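Local structure of Tol-Pal system protein TolB (Acinetobacter baumannii, 7MX5) at residues Asp131-Leu140 / Thr151-Pro162; Ile209-Ala218 / Met228-Pro238. The protein probably serves as the periplasmic member of the Tol-Pal system, which helps draw in the outer membrane during cell division and keeps it intact. All blocks are in the same frame, centred on the assembly; numbering follows the deposited sequence.

Contact 1 (Asp131-Leu140 / Thr151-Pro162); sequences DFSGRIAYVL and TLQIADTDGEQP
Y138 and Q153 meet as a hydrogen-bonded antiparallel pair in the hairpin of strands 135-141 and 150-156, part of the beta-propeller blade that C-terminal strand 391-397 completes. The tyrosine ring crosses its neighbour at a slant: Q153 CB sits over one face, 3.5 Å from Y138 CZ, while A155 CB meets the ring edge. With Y138 CG held between backbone N and carbonyl carbon (chi1 54°), the phenol swings across the paired strand, and OH donates to Q153 OE1 at 2.6 Å. Ring and amide planes stand 74° apart. Q153 NE2 has its own partner in T164 of the next strand, so both ends of the amide are held. On the same side of the sheet as Y138 and Q153, L140 CD1 packs 3.7 Å from Q153 OE1.

R135 bends at chi2 and chi3 to fold its guanidinium over the I154 carbonyl, with NE 3.3 Å from I154 CG2. NH1 reaches two oxygens: D156 OD1 at 3.2 Å, a salt bridge in the guanidinium plane but above that of the carboxylate, and Q161 O at 3.0 Å. One cation thus joins 131-140 to both D156 and the backbone at Q161. At the open end of the hairpin, T157 OG1 donates to F132 O at 2.9 Å, tilted 29° from the carbonyl plane, and T157 CG2 lies against G134 O.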
ATOM      1  N   ASP A 131       9.203   2.264  -3.266  1.00 36.50           N
ATOM      2  CA  ASP A 131       8.249   1.938  -2.213  1.00 41.13           C
ATOM      3  C   ASP A 131       8.550   0.594  -1.558  1.00 44.44           C
ATOM      4  O   ASP A 131       7.666   0.014  -0.919  1.00 40.65           O
ATOM      5  CB  ASP A 131       6.818   1.952  -2.755  1.00 30.74           C
ATOM      6  CG  ASP A 131       6.129   3.285  -2.537  1.00 37.73           C
ATOM      7  OD1 ASP A 131       6.645   4.103  -1.747  1.00 45.28           O
ATOM      8  OD2 ASP A 131       5.070   3.515  -3.156  1.00 40.45           O
ATOM      9  N   PHE A 132       9.775   0.083  -1.705  1.00 43.40           N
ATOM     10  CA  PHE A 132      10.148  -1.132  -0.988  1.00 49.83           C
ATOM     11  C   PHE A 132      10.229  -0.873   0.510  1.00 45.17           C
ATOM     12  O   PHE A 132       9.861  -1.735   1.317  1.00 44.07           O
ATOM     13  CB  PHE A 132      11.471  -1.672  -1.525  1.00 39.44           C
ATOM     14  CG  PHE A 132      11.471  -1.878  -3.009  1.00 42.31           C
ATOM     15  CD1 PHE A 132      10.645  -2.829  -3.586  1.00 40.89           C
ATOM     16  CD2 PHE A 132      12.280  -1.112  -3.831  1.00 39.42           C
ATOM     17  CE1 PHE A 132      10.633  -3.017  -4.950  1.00 40.87           C
ATOM     18  CE2 PHE A 132      12.274  -1.298  -5.199  1.00 43.54           C
ATOM     19  CZ  PHE A 132      11.450  -2.252  -5.759  1.00 42.79           C
ATOM     20  N   SER A 133      10.707   0.305   0.898  1.00 42.83           N
ATOM     21  CA  SER A 133      10.532   0.774   2.260  1.00 48.17           C
ATOM     22  C   SER A 133       9.101   1.261   2.446  1.00 48.69           C
ATOM     23  O   SER A 133       8.479   1.797   1.524  1.00 58.57           O
ATOM     24  CB  SER A 133      11.518   1.896   2.583  1.00 42.09           C
ATOM     25  OG  SER A 133      12.854   1.484   2.347  1.00 46.07           O
ATOM     26  N   GLY A 134       8.577   1.063   3.648  1.00 42.49           N
ATOM     27  CA  GLY A 134       7.199   1.385   3.952  1.00 44.32           C
ATOM     28  C   GLY A 134       6.473   0.202   4.559  1.00 42.61           C
ATOM     29  O   GLY A 134       6.957  -0.928   4.576  1.00 40.41           O
ATOM     30  N   ARG A 135       5.277   0.494   5.061  1.00 39.82           N
ATOM     31  CA  ARG A 135       4.501  -0.478   5.812  1.00 37.51           C
ATOM     32  C   ARG A 135       3.094  -0.586   5.242  1.00 38.59           C
ATOM     33  O   ARG A 135       2.569   0.360   4.648  1.00 35.37           O
ATOM     34  CB  ARG A 135       4.441  -0.101   7.296  1.00 39.64           C
ATOM     35  CG  ARG A 135       5.807   0.157   7.914  1.00 37.35           C
ATOM     36  CD  ARG A 135       6.416  -1.127   8.447  1.00 43.26           C
ATOM     37  NE  ARG A 135       5.787  -1.535   9.697  1.00 47.00           N
ATOM     38  CZ  ARG A 135       6.038  -2.673  10.329  1.00 44.55           C
ATOM     39  NH1 ARG A 135       6.902  -3.554   9.851  1.00 46.57           N
ATOM     40  NH2 ARG A 135       5.404  -2.935  11.467  1.00 55.35           N
ATOM     41  N   ILE A 136       2.491  -1.759   5.427  1.00 33.67           N
ATOM     42  CA  ILE A 136       1.126  -2.032   4.997  1.00 37.66           C
ATOM     43  C   ILE A 136       0.371  -2.636   6.170  1.00 37.20           C
ATOM     44  O   ILE A 136       0.821  -3.623   6.762  1.00 37.86           O
ATOM     45  CB  ILE A 136       1.081  -2.981   3.784  1.00 34.35           C
ATOM     46  CG1 ILE A 136       1.844  -2.383   2.600  1.00 34.48           C
ATOM     47  CG2 ILE A 136      -0.360  -3.284   3.398  1.00 23.74           C
ATOM     48  CD1 ILE A 136       1.786  -3.230   1.347  1.00 41.19           C
ATOM     49  N   ALA A 137      -0.771  -2.045   6.506  1.00 34.86           N
ATOM     50  CA  ALA A 137      -1.624  -2.566   7.562  1.00 35.26           C
ATOM     51  C   ALA A 137      -2.696  -3.472   6.974  1.00 32.60           C
ATOM     52  O   ALA A 137      -3.154  -3.274   5.846  1.00 37.28           O
ATOM     53  CB  ALA A 137      -2.274  -1.428   8.346  1.00 34.64           C
ATOM     54  N   TYR A 138      -3.097  -4.473   7.753  1.00 31.88           N
ATOM     55  CA  TYR A 138      -4.091  -5.440   7.307  1.00 35.29           C
ATOM     56  C   TYR A 138      -4.715  -6.093   8.532  1.00 33.67           C
ATOM     57  O   TYR A 138      -4.197  -5.996   9.645  1.00 31.93           O
ATOM     58  CB  TYR A 138      -3.471  -6.488   6.377  1.00 35.20           C
ATOM     59  CG  TYR A 138      -2.264  -7.189   6.961  1.00 40.29           C
ATOM     60  CD1 TYR A 138      -0.988  -6.662   6.807  1.00 38.64           C
ATOM     61  CD2 TYR A 138      -2.400  -8.376   7.669  1.00 42.93           C
ATOM     62  CE1 TYR A 138       0.118  -7.298   7.342  1.00 39.62           C
ATOM     63  CE2 TYR A 138      -1.302  -9.020   8.204  1.00 35.79           C
ATOM     64  CZ  TYR A 138      -0.046  -8.476   8.039  1.00 39.17           C
ATOM     65  OH  TYR A 138       1.050  -9.114   8.573  1.00 37.38           O
ATOM     66  N   VAL A 139      -5.842  -6.766   8.309  1.00 29.03           N
ATOM     67  CA  VAL A 139      -6.572  -7.458   9.364  1.00 37.33           C
ATOM     68  C   VAL A 139      -6.672  -8.928   8.989  1.00 42.63           C
ATOM     69  O   VAL A 139      -7.288  -9.276   7.974  1.00 40.29           O
ATOM     70  CB  VAL A 139      -7.969  -6.860   9.588  1.00 34.39           C
ATOM     71  CG1 VAL A 139      -8.698  -7.626  10.681  1.00 31.40           C
ATOM     72  CG2 VAL A 139      -7.865  -5.386   9.942  1.00 38.28           C
ATOM     73  N   LEU A 140      -6.069  -9.787   9.807  1.00 38.38           N
ATOM     74  CA  LEU A 140      -6.162 -11.228   9.623  1.00 38.06           C
ATOM     75  C   LEU A 140      -7.413 -11.746  10.320  1.00 41.17           C
ATOM     76  O   LEU A 140      -7.611 -11.504  11.515  1.00 40.72           O
ATOM     77  CB  LEU A 140      -4.920 -11.929  10.175  1.00 34.90           C
ATOM     78  CG  LEU A 140      -3.596 -11.642   9.464  1.00 50.27           C
ATOM     79  CD1 LEU A 140      -2.441 -12.313  10.190  1.00 45.61           C
ATOM     80  CD2 LEU A 140      -3.659 -12.099   8.016  1.00 44.07           C
ATOM     81  N   THR A 151      -7.051  -9.955  13.945  1.00 38.52           N
ATOM     82  CA  THR A 151      -5.740  -9.460  14.345  1.00 39.21           C
ATOM     83  C   THR A 151      -5.332  -8.333  13.410  1.00 46.36           C
ATOM     84  O   THR A 151      -5.175  -8.550  12.204  1.00 36.03           O
ATOM     85  CB  THR A 151      -4.693 -10.577  14.324  1.00 34.28           C
ATOM     86  OG1 THR A 151      -5.063 -11.601  15.255  1.00 41.14           O
ATOM     87  CG2 THR A 151      -3.326 -10.030  14.699  1.00 34.82           C
ATOM     88  N   LEU A 152      -5.167  -7.135  13.963  1.00 45.52           N
ATOM     89  CA  LEU A 152      -4.673  -5.992  13.207  1.00 37.42           C
ATOM     90  C   LEU A 152      -3.150  -6.026  13.212  1.00 43.79           C
ATOM     91  O   LEU A 152      -2.525  -5.991  14.278  1.00 33.33           O
ATOM     92  CB  LEU A 152      -5.187  -4.682  13.800  1.00 24.10           C
ATOM     93  CG  LEU A 152      -4.679  -3.403  13.131  1.00 29.57           C
ATOM     94  CD1 LEU A 152      -4.855  -3.467  11.622  1.00 34.41           C
ATOM     95  CD2 LEU A 152      -5.389  -2.192  13.699  1.00 32.24           C
ATOM     96  N   GLN A 153      -2.555  -6.094  12.024  1.00 36.53           N
ATOM     97  CA  GLN A 153      -1.114  -6.209  11.881  1.00 39.94           C
ATOM     98  C   GLN A 153      -0.594  -5.152  10.920  1.00 45.15           C
ATOM     99  O   GLN A 153      -1.317  -4.674  10.041  1.00 36.01           O
ATOM    100  CB  GLN A 153      -0.707  -7.599  11.375  1.00 33.94           C
ATOM    101  CG  GLN A 153      -0.757  -8.688  12.428  1.00 43.81           C
ATOM    102  CD  GLN A 153       0.169  -9.843  12.107  1.00 53.87           C
ATOM    103  OE1 GLN A 153       0.467 -10.111  10.942  1.00 43.73           O
ATOM    104  NE2 GLN A 153       0.631 -10.535  13.142  1.00 40.53           N
ATOM    105  N   ILE A 154       0.673  -4.791  11.104  1.00 41.44           N
ATOM    106  CA  ILE A 154       1.395  -3.909  10.196  1.00 39.91           C
ATOM    107  C   ILE A 154       2.702  -4.596   9.831  1.00 39.14           C
ATOM    108  O   ILE A 154       3.460  -5.006  10.717  1.00 42.66           O
ATOM    109  CB  ILE A 154       1.663  -2.526  10.821  1.00 34.24           C
ATOM    110  CG1 ILE A 154       0.347  -1.828  11.165  1.00 33.53           C
ATOM    111  CG2 ILE A 154       2.474  -1.666   9.872  1.00 35.51           C
ATOM    112  CD1 ILE A 154       0.530  -0.528  11.921  1.00 39.93           C
ATOM    113  N   ALA A 155       2.961  -4.729   8.533  1.00 38.69           N
ATOM    114  CA  ALA A 155       4.148  -5.416   8.053  1.00 44.41           C
ATOM    115  C   ALA A 155       4.784  -4.605   6.934  1.00 40.10           C
ATOM    116  O   ALA A 155       4.217  -3.622   6.447  1.00 36.02           O
ATOM    117  CB  ALA A 155       3.819  -6.834   7.567  1.00 33.67           C
ATOM    118  N   ASP A 156       5.979  -5.029   6.530  1.00 36.96           N
ATOM    119  CA  ASP A 156       6.662  -4.397   5.414  1.00 32.98           C
ATOM    120  C   ASP A 156       5.919  -4.684   4.110  1.00 38.21           C
ATOM    121  O   ASP A 156       4.970  -5.473   4.059  1.00 26.40           O
ATOM    122  CB  ASP A 156       8.107  -4.886   5.328  1.00 33.21           C
ATOM    123  CG  ASP A 156       8.925  -4.499   6.543  1.00 37.28           C
ATOM    124  OD1 ASP A 156       8.595  -3.478   7.181  1.00 41.11           O
ATOM    125  OD2 ASP A 156       9.898  -5.217   6.861  1.00 39.81           O
ATOM    126  N   THR A 157       6.370  -4.031   3.037  1.00 32.19           N
ATOM    127  CA  THR A 157       5.714  -4.186   1.743  1.00 32.38           C
ATOM    128  C   THR A 157       5.859  -5.595   1.181  1.00 35.65           C
ATOM    129  O   THR A 157       5.124  -5.956   0.256  1.00 40.46           O
ATOM    130  CB  THR A 157       6.266  -3.167   0.746  1.00 38.96           C
ATOM    131  OG1 THR A 157       7.636  -3.469   0.455  1.00 37.39           O
ATOM    132  CG2 THR A 157       6.171  -1.762   1.323  1.00 35.38           C
ATOM    133  N   ASP A 158       6.783  -6.396   1.713  1.00 32.62           N
ATOM    134  CA  ASP A 158       6.920  -7.793   1.326  1.00 34.64           C
ATOM    135  C   ASP A 158       6.310  -8.742   2.350  1.00 36.98           C
ATOM    136  O   ASP A 158       6.457  -9.961   2.216  1.00 34.76           O
ATOM    137  CB  ASP A 158       8.394  -8.140   1.098  1.00 37.68           C
ATOM    138  CG  ASP A 158       9.255  -7.897   2.327  1.00 44.19           C
ATOM    139  OD1 ASP A 158       8.736  -7.380   3.338  1.00 39.07           O
ATOM    140  OD2 ASP A 158      10.459  -8.227   2.279  1.00 41.75           O
ATOM    141  N   GLY A 159       5.629  -8.210   3.366  1.00 34.48           N
ATOM    142  CA  GLY A 159       5.018  -9.017   4.398  1.00 32.72           C
ATOM    143  C   GLY A 159       5.927  -9.383   5.551  1.00 39.84           C
ATOM    144  O   GLY A 159       5.445  -9.947   6.542  1.00 41.38           O
ATOM    145  N   GLU A 160       7.218  -9.078   5.462  1.00 34.12           N
ATOM    146  CA  GLU A 160       8.152  -9.454   6.510  1.00 40.00           C
ATOM    147  C   GLU A 160       8.081  -8.475   7.677  1.00 33.72           C
ATOM    148  O   GLU A 160       7.595  -7.346   7.554  1.00 44.23           O
ATOM    149  CB  GLU A 160       9.579  -9.518   5.964  1.00 42.21           C
ATOM    150  CG  GLU A 160       9.785 -10.564   4.881  1.00 42.59           C
ATOM    151  CD  GLU A 160       9.717 -11.985   5.414  1.00 54.83           C
ATOM    152  OE1 GLU A 160       9.809 -12.172   6.646  1.00 57.60           O
ATOM    153  OE2 GLU A 160       9.570 -12.918   4.596  1.00 65.75           O
ATOM    154  N   GLN A 161       8.586  -8.927   8.821  1.00 38.16           N
ATOM    155  CA  GLN A 161       8.589  -8.157  10.060  1.00 35.58           C
ATOM    156  C   GLN A 161       7.187  -7.661  10.429  1.00 35.24           C
ATOM    157  O   GLN A 161       6.945  -6.452  10.479  1.00 42.99           O
ATOM    158  CB  GLN A 161       9.564  -6.991   9.966  1.00 30.29           C
ATOM    159  CG  GLN A 161      10.885  -7.333   9.294  1.00 37.72           C
ATOM    160  CD  GLN A 161      12.071  -6.665   9.960  1.00 50.39           C
ATOM    161  OE1 GLN A 161      12.370  -5.499   9.698  1.00 48.40           O
ATOM    162  NE2 GLN A 161      12.755  -7.402  10.826  1.00 53.56           N
ATOM    163  N   PRO A 162       6.249  -8.566  10.697  1.00 37.36           N
ATOM    164  CA  PRO A 162       4.903  -8.130  11.074  1.00 35.21           C
ATOM    165  C   PRO A 162       4.856  -7.635  12.510  1.00 39.75           C
ATOM    166  O   PRO A 162       5.547  -8.141  13.397  1.00 33.91           O
ATOM    167  CB  PRO A 162       4.064  -9.401  10.900  1.00 26.33           C
ATOM    168  CG  PRO A 162       5.017 -10.504  11.187  1.00 35.87           C
ATOM    169  CD  PRO A 162       6.383 -10.034  10.738  1.00 34.60           C
TER
HETATM  170  O   HOH W   1       8.782  -2.191   3.637  1.00 36.93           O
HETATM  171  O   HOH W   2      -6.836 -13.170  13.403  1.00 36.04           O

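Contact 2 (Ile209-Ala218 / Met228-Pro238)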
ATOM      1  N   ILE A 209     -11.646   7.606  19.723  1.00 48.96           N
ATOM      2  CA  ILE A 209     -12.029   8.781  18.952  1.00 41.73           C
ATOM      3  C   ILE A 209     -13.535   8.999  19.026  1.00 41.58           C
ATOM      4  O   ILE A 209     -14.003  10.085  19.386  1.00 37.02           O
ATOM      5  CB  ILE A 209     -11.539   8.643  17.499  1.00 45.36           C
ATOM      6  CG1 ILE A 209     -10.025   8.859  17.423  1.00 34.20           C
ATOM      7  CG2 ILE A 209     -12.244   9.633  16.618  1.00 49.55           C
ATOM      8  CD1 ILE A 209      -9.575  10.210  17.934  1.00 35.79           C
ATOM      9  N   THR A 210     -14.315   7.969  18.702  1.00 44.20           N
ATOM     10  CA  THR A 210     -15.764   8.033  18.820  1.00 43.66           C
ATOM     11  C   THR A 210     -16.307   6.630  19.053  1.00 49.97           C
ATOM     12  O   THR A 210     -15.654   5.631  18.736  1.00 46.53           O
ATOM     13  CB  THR A 210     -16.414   8.659  17.578  1.00 40.98           C
ATOM     14  OG1 THR A 210     -17.785   8.965  17.859  1.00 53.71           O
ATOM     15  CG2 THR A 210     -16.342   7.706  16.395  1.00 41.25           C
ATOM     16  N   SER A 211     -17.515   6.570  19.613  1.00 60.26           N
ATOM     17  CA  SER A 211     -18.152   5.297  19.936  1.00 56.45           C
ATOM     18  C   SER A 211     -19.627   5.484  20.269  1.00 67.52           C
ATOM     19  O   SER A 211     -19.964   6.133  21.264  1.00 79.22           O
ATOM     20  CB  SER A 211     -17.439   4.624  21.110  1.00 62.80           C
ATOM     21  OG  SER A 211     -17.885   3.290  21.281  1.00 72.33           O
ATOM     22  N   PHE A 212     -20.512   4.919  19.453  1.00 67.76           N
ATOM     23  CA  PHE A 212     -21.943   4.965  19.729  1.00 76.05           C
ATOM     24  C   PHE A 212     -22.615   3.792  19.018  1.00 80.30           C
ATOM     25  O   PHE A 212     -21.948   2.871  18.534  1.00 66.58           O
ATOM     26  CB  PHE A 212     -22.544   6.315  19.321  1.00 75.20           C
ATOM     27  CG  PHE A 212     -22.087   6.808  17.981  1.00 71.17           C
ATOM     28  CD1 PHE A 212     -22.740   6.417  16.825  1.00 68.71           C
ATOM     29  CD2 PHE A 212     -21.010   7.674  17.877  1.00 65.90           C
ATOM     30  CE1 PHE A 212     -22.324   6.874  15.592  1.00 69.47           C
ATOM     31  CE2 PHE A 212     -20.590   8.134  16.645  1.00 56.69           C
ATOM     32  CZ  PHE A 212     -21.247   7.733  15.502  1.00 61.14           C
ATOM     33  N   LYS A 213     -23.947   3.835  18.952  1.00 87.93           N
ATOM     34  CA  LYS A 213     -24.726   2.687  18.502  1.00 82.34           C
ATOM     35  C   LYS A 213     -24.734   2.554  16.983  1.00 85.74           C
ATOM     36  O   LYS A 213     -24.733   1.435  16.457  1.00 84.30           O
ATOM     37  CB  LYS A 213     -26.155   2.795  19.032  1.00 81.68           C
ATOM     38  CG  LYS A 213     -26.641   4.230  19.180  1.00 85.22           C
ATOM     39  CD  LYS A 213     -28.054   4.295  19.736  1.00 81.27           C
ATOM     40  CE  LYS A 213     -28.262   5.562  20.552  1.00 82.54           C
ATOM     41  NZ  LYS A 213     -29.653   6.082  20.436  1.00 72.84           N
ATOM     42  N   GLY A 214     -24.751   3.671  16.265  1.00 76.54           N
ATOM     43  CA  GLY A 214     -24.859   3.643  14.823  1.00 75.03           C
ATOM     44  C   GLY A 214     -23.556   3.719  14.061  1.00 67.85           C
ATOM     45  O   GLY A 214     -23.582   3.865  12.835  1.00 65.96           O
ATOM     46  N   LEU A 215     -22.418   3.615  14.742  1.00 68.03           N
ATOM     47  CA  LEU A 215     -21.124   3.754  14.085  1.00 61.43           C
ATOM     48  C   LEU A 215     -20.875   2.584  13.142  1.00 56.21           C
ATOM     49  O   LEU A 215     -20.813   1.427  13.574  1.00 64.60           O
ATOM     50  CB  LEU A 215     -20.014   3.843  15.130  1.00 59.21           C
ATOM     51  CG  LEU A 215     -18.591   4.028  14.598  1.00 46.13           C
ATOM     52  CD1 LEU A 215     -18.477   5.325  13.815  1.00 46.44           C
ATOM     53  CD2 LEU A 215     -17.586   3.996  15.739  1.00 54.13           C
ATOM     54  N   ASN A 216     -20.735   2.882  11.850  1.00 54.86           N
ATOM     55  CA  ASN A 216     -20.331   1.880  10.871  1.00 49.56           C
ATOM     56  C   ASN A 216     -18.816   1.776  10.761  1.00 48.28           C
ATOM     57  O   ASN A 216     -18.278   0.671  10.630  1.00 46.94           O
ATOM     58  CB  ASN A 216     -20.929   2.203   9.499  1.00 60.99           C
ATOM     59  CG  ASN A 216     -22.419   1.937   9.434  1.00 68.93           C
ATOM     60  OD1 ASN A 216     -23.227   2.757   9.869  1.00 63.04           O
ATOM     61  ND2 ASN A 216     -22.791   0.785   8.887  1.00 77.23           N
ATOM     62  N   GLY A 217     -18.118   2.908  10.811  1.00 47.96           N
ATOM     63  CA  GLY A 217     -16.671   2.909  10.780  1.00 47.99           C
ATOM     64  C   GLY A 217     -16.076   3.584   9.562  1.00 53.05           C
ATOM     65  O   GLY A 217     -16.457   4.708   9.218  1.00 51.50           O
ATOM     66  N   ALA A 218     -15.134   2.899   8.907  1.00 49.61           N
ATOM     67  CA  ALA A 218     -14.425   3.391   7.731  1.00 54.78           C
ATOM     68  C   ALA A 218     -13.794   4.753   7.998  1.00 47.67           C
ATOM     69  O   ALA A 218     -14.213   5.756   7.407  1.00 47.44           O
ATOM     70  CB  ALA A 218     -15.366   3.470   6.527  1.00 43.42           C
ATOM     71  N   MET A 228     -11.216  14.122  10.648  1.00 45.00           N
ATOM     72  CA  MET A 228     -11.379  12.717  10.306  1.00 45.15           C
ATOM     73  C   MET A 228     -12.805  12.480   9.830  1.00 48.96           C
ATOM     74  O   MET A 228     -13.760  12.969  10.439  1.00 44.28           O
ATOM     75  CB  MET A 228     -11.071  11.807  11.503  1.00 36.88           C
ATOM     76  CG  MET A 228     -11.548  10.372  11.332  1.00 38.55           C
ATOM     77  SD  MET A 228     -11.551   9.436  12.873  1.00 57.04           S
ATOM     78  CE  MET A 228     -13.290   9.526  13.293  1.00 51.50           C
ATOM     79  N   LEU A 229     -12.941  11.737   8.736  1.00 40.12           N
ATOM     80  CA  LEU A 229     -14.239  11.312   8.239  1.00 38.89           C
ATOM     81  C   LEU A 229     -14.537   9.893   8.707  1.00 45.18           C
ATOM     82  O   LEU A 229     -13.629   9.083   8.910  1.00 45.94           O
ATOM     83  CB  LEU A 229     -14.296  11.372   6.711  1.00 42.06           C
ATOM     84  CG  LEU A 229     -14.340  12.756   6.065  1.00 45.79           C
ATOM     85  CD1 LEU A 229     -13.907  12.668   4.613  1.00 45.55           C
ATOM     86  CD2 LEU A 229     -15.726  13.368   6.177  1.00 39.45           C
ATOM     87  N   PHE A 230     -15.823   9.600   8.879  1.00 37.46           N
ATOM     88  CA  PHE A 230     -16.244   8.265   9.274  1.00 46.06           C
ATOM     89  C   PHE A 230     -17.698   8.066   8.879  1.00 51.38           C
ATOM     90  O   PHE A 230     -18.446   9.027   8.679  1.00 42.59           O
ATOM     91  CB  PHE A 230     -16.049   8.027  10.778  1.00 40.94           C
ATOM     92  CG  PHE A 230     -16.855   8.945  11.658  1.00 49.28           C
ATOM     93  CD1 PHE A 230     -16.447  10.250  11.884  1.00 53.90           C
ATOM     94  CD2 PHE A 230     -18.013   8.495  12.271  1.00 48.56           C
ATOM     95  CE1 PHE A 230     -17.184  11.090  12.698  1.00 57.16           C
ATOM     96  CE2 PHE A 230     -18.754   9.331  13.086  1.00 46.03           C
ATOM     97  CZ  PHE A 230     -18.338  10.629  13.302  1.00 52.30           C
ATOM     98  N   THR A 231     -18.084   6.800   8.762  1.00 48.38           N
ATOM     99  CA  THR A 231     -19.445   6.420   8.418  1.00 49.44           C
ATOM    100  C   THR A 231     -20.197   5.995   9.671  1.00 53.50           C
ATOM    101  O   THR A 231     -19.646   5.309  10.537  1.00 46.57           O
ATOM    102  CB  THR A 231     -19.458   5.283   7.395  1.00 58.12           C
ATOM    103  OG1 THR A 231     -18.443   5.511   6.409  1.00 56.15           O
ATOM    104  CG2 THR A 231     -20.814   5.199   6.711  1.00 57.63           C
ATOM    105  N   ALA A 232     -21.458   6.409   9.760  1.00 53.90           N
ATOM    106  CA  ALA A 232     -22.286   6.086  10.911  1.00 59.83           C
ATOM    107  C   ALA A 232     -23.747   6.257  10.530  1.00 56.63           C
ATOM    108  O   ALA A 232     -24.095   7.171   9.778  1.00 58.82           O
ATOM    109  CB  ALA A 232     -21.941   6.969  12.114  1.00 58.29           C
ATOM    110  N   SER A 233     -24.592   5.376  11.055  1.00 66.75           N
ATOM    111  CA  SER A 233     -26.032   5.405  10.814  1.00 76.04           C
ATOM    112  C   SER A 233     -26.722   5.477  12.171  1.00 75.55           C
ATOM    113  O   SER A 233     -27.035   4.442  12.761  1.00 87.53           O
ATOM    114  CB  SER A 233     -26.486   4.176  10.033  1.00 78.63           C
ATOM    115  OG  SER A 233     -25.802   3.013  10.463  1.00 71.73           O
ATOM    116  N   MET A 234     -26.954   6.698  12.664  1.00 86.82           N
ATOM    117  CA  MET A 234     -27.670   6.855  13.925  1.00115.85           C
ATOM    118  C   MET A 234     -29.003   6.119  13.870  1.00126.60           C
ATOM    119  O   MET A 234     -29.346   5.352  14.776  1.00114.46           O
ATOM    120  CB  MET A 234     -27.883   8.340  14.234  1.00117.27           C
ATOM    121  CG  MET A 234     -27.126   8.868  15.460  1.00128.04           C
ATOM    122  SD  MET A 234     -26.980   7.806  16.923  1.00123.86           S
ATOM    123  CE  MET A 234     -28.669   7.275  17.214  1.00108.32           C
ATOM    124  N   ASN A 235     -29.752   6.319  12.790  1.00150.83           N
ATOM    125  CA  ASN A 235     -30.973   5.567  12.544  1.00140.77           C
ATOM    126  C   ASN A 235     -31.024   5.188  11.074  1.00136.77           C
ATOM    127  O   ASN A 235     -30.849   6.045  10.201  1.00132.72           O
ATOM    128  CB  ASN A 235     -32.217   6.376  12.940  1.00145.01           C
ATOM    129  CG  ASN A 235     -33.335   6.274  11.916  1.00150.28           C
ATOM    130  OD1 ASN A 235     -34.209   5.413  12.019  1.00155.43           O
ATOM    131  ND2 ASN A 235     -33.323   7.168  10.932  1.00154.38           N
ATOM    132  N   GLY A 236     -31.240   3.905  10.805  1.00116.58           N
ATOM    133  CA  GLY A 236     -31.471   3.441   9.452  1.00105.89           C
ATOM    134  C   GLY A 236     -30.243   3.272   8.580  1.00 99.85           C
ATOM    135  O   GLY A 236     -29.585   2.228   8.617  1.00 99.20           O
ATOM    136  N   ASN A 237     -29.922   4.297   7.787  1.00 90.96           N
ATOM    137  CA  ASN A 237     -28.983   4.146   6.687  1.00 83.17           C
ATOM    138  C   ASN A 237     -27.662   4.856   6.971  1.00 76.51           C
ATOM    139  O   ASN A 237     -27.641   5.921   7.598  1.00 70.67           O
ATOM    140  CB  ASN A 237     -29.590   4.697   5.394  1.00 84.59           C
ATOM    141  CG  ASN A 237     -31.081   4.435   5.297  1.00 90.57           C
ATOM    142  OD1 ASN A 237     -31.885   5.121   5.928  1.00 95.43           O
ATOM    143  ND2 ASN A 237     -31.456   3.431   4.514  1.00 91.45           N
ATOM    144  N   PRO A 238     -26.544   4.291   6.510  1.00 74.50           N
ATOM    145  CA  PRO A 238     -25.234   4.887   6.801  1.00 75.39           C
ATOM    146  C   PRO A 238     -25.118   6.291   6.230  1.00 66.86           C
ATOM    147  O   PRO A 238     -25.710   6.614   5.200  1.00 74.34           O
ATOM    148  CB  PRO A 238     -24.249   3.926   6.123  1.00 75.02           C
ATOM    149  CG  PRO A 238     -25.014   2.642   5.970  1.00 71.39           C
ATOM    150  CD  PRO A 238     -26.419   3.071   5.697  1.00 68.87           C
TER
HETATM  151  O   HOH W   3     -15.864   6.890   5.912  1.00 46.79           O
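F212 pushes its ring, edge first, onto A232 and F230 where the chain passes from one propeller blade to the next: strand 206-211 ends one sheet, and strand 215-221 opens the following one, pairing with 227-232. The A232 methyl is a small bump near the plane of the F212 ring, with CB 3.5 Å from CE1. Next to it, F212 CZ meets F230 CE2 at 3.8 Å, so the two phenyls touch rim to rim rather than stacking. L215 fits against both rings: its CB lies over a face of F212, and with CG anti to the backbone N (chi1 -178°) CD1 comes 3.6 Å from F230 CD2. T210 CG2 sits over a face of F230, and farther along the blade interface I209 CG2 nests against the M228 methyl, CE, at 3.5 Å. I196, from the blade being left, also packs on L215 and F230. Toward the surface, the poorly ordered M234 curls back beside F212, an oblique Met-aromatic contact.

G214 leaves a hollow where the backbone at S233 and M234 comes close in. The pairing then slips by one residue: N216 and G217 both face T231, a classic beta bulge, and T231 O takes both amides from the same face of its plane, N216 N at 3.0 Å and G217 N at 2.9 Å. The bulge turns N216 toward 228-238, and S233 OG donates to N216 OD1 at 2.7 Å, in the carbonyl plane on a lone pair. Apolar and polar groups are thus sorted: apolar side chains seal the joint between blades, whereas amides, hydroxyls and a water linking A218 O to T231 OG1, which also hydrogen-bonds T261 O, fix the register of the hairpin.

In the fold
Both contacts are built on antiparallel hairpins of the same propeller, and they follow one another along the chain. Their centres lie about 27 Å apart and their nearest atoms about 11 Å, without touching. Strands 172-177, 183-188 and 195-200 lie between them in sequence; 206-211, the last strand of that sheet, already enters contact 2. The centre of contact 1 is about 9 Å from the centre of the chain, in the blade where N- and C-terminal parts of the propeller join and where helix 110-126 packs against its loops. The centre of contact 2 is about 25 Å from that point, where the hairpin of 215-221 and 227-232 meets strand 206-211 of the blade before.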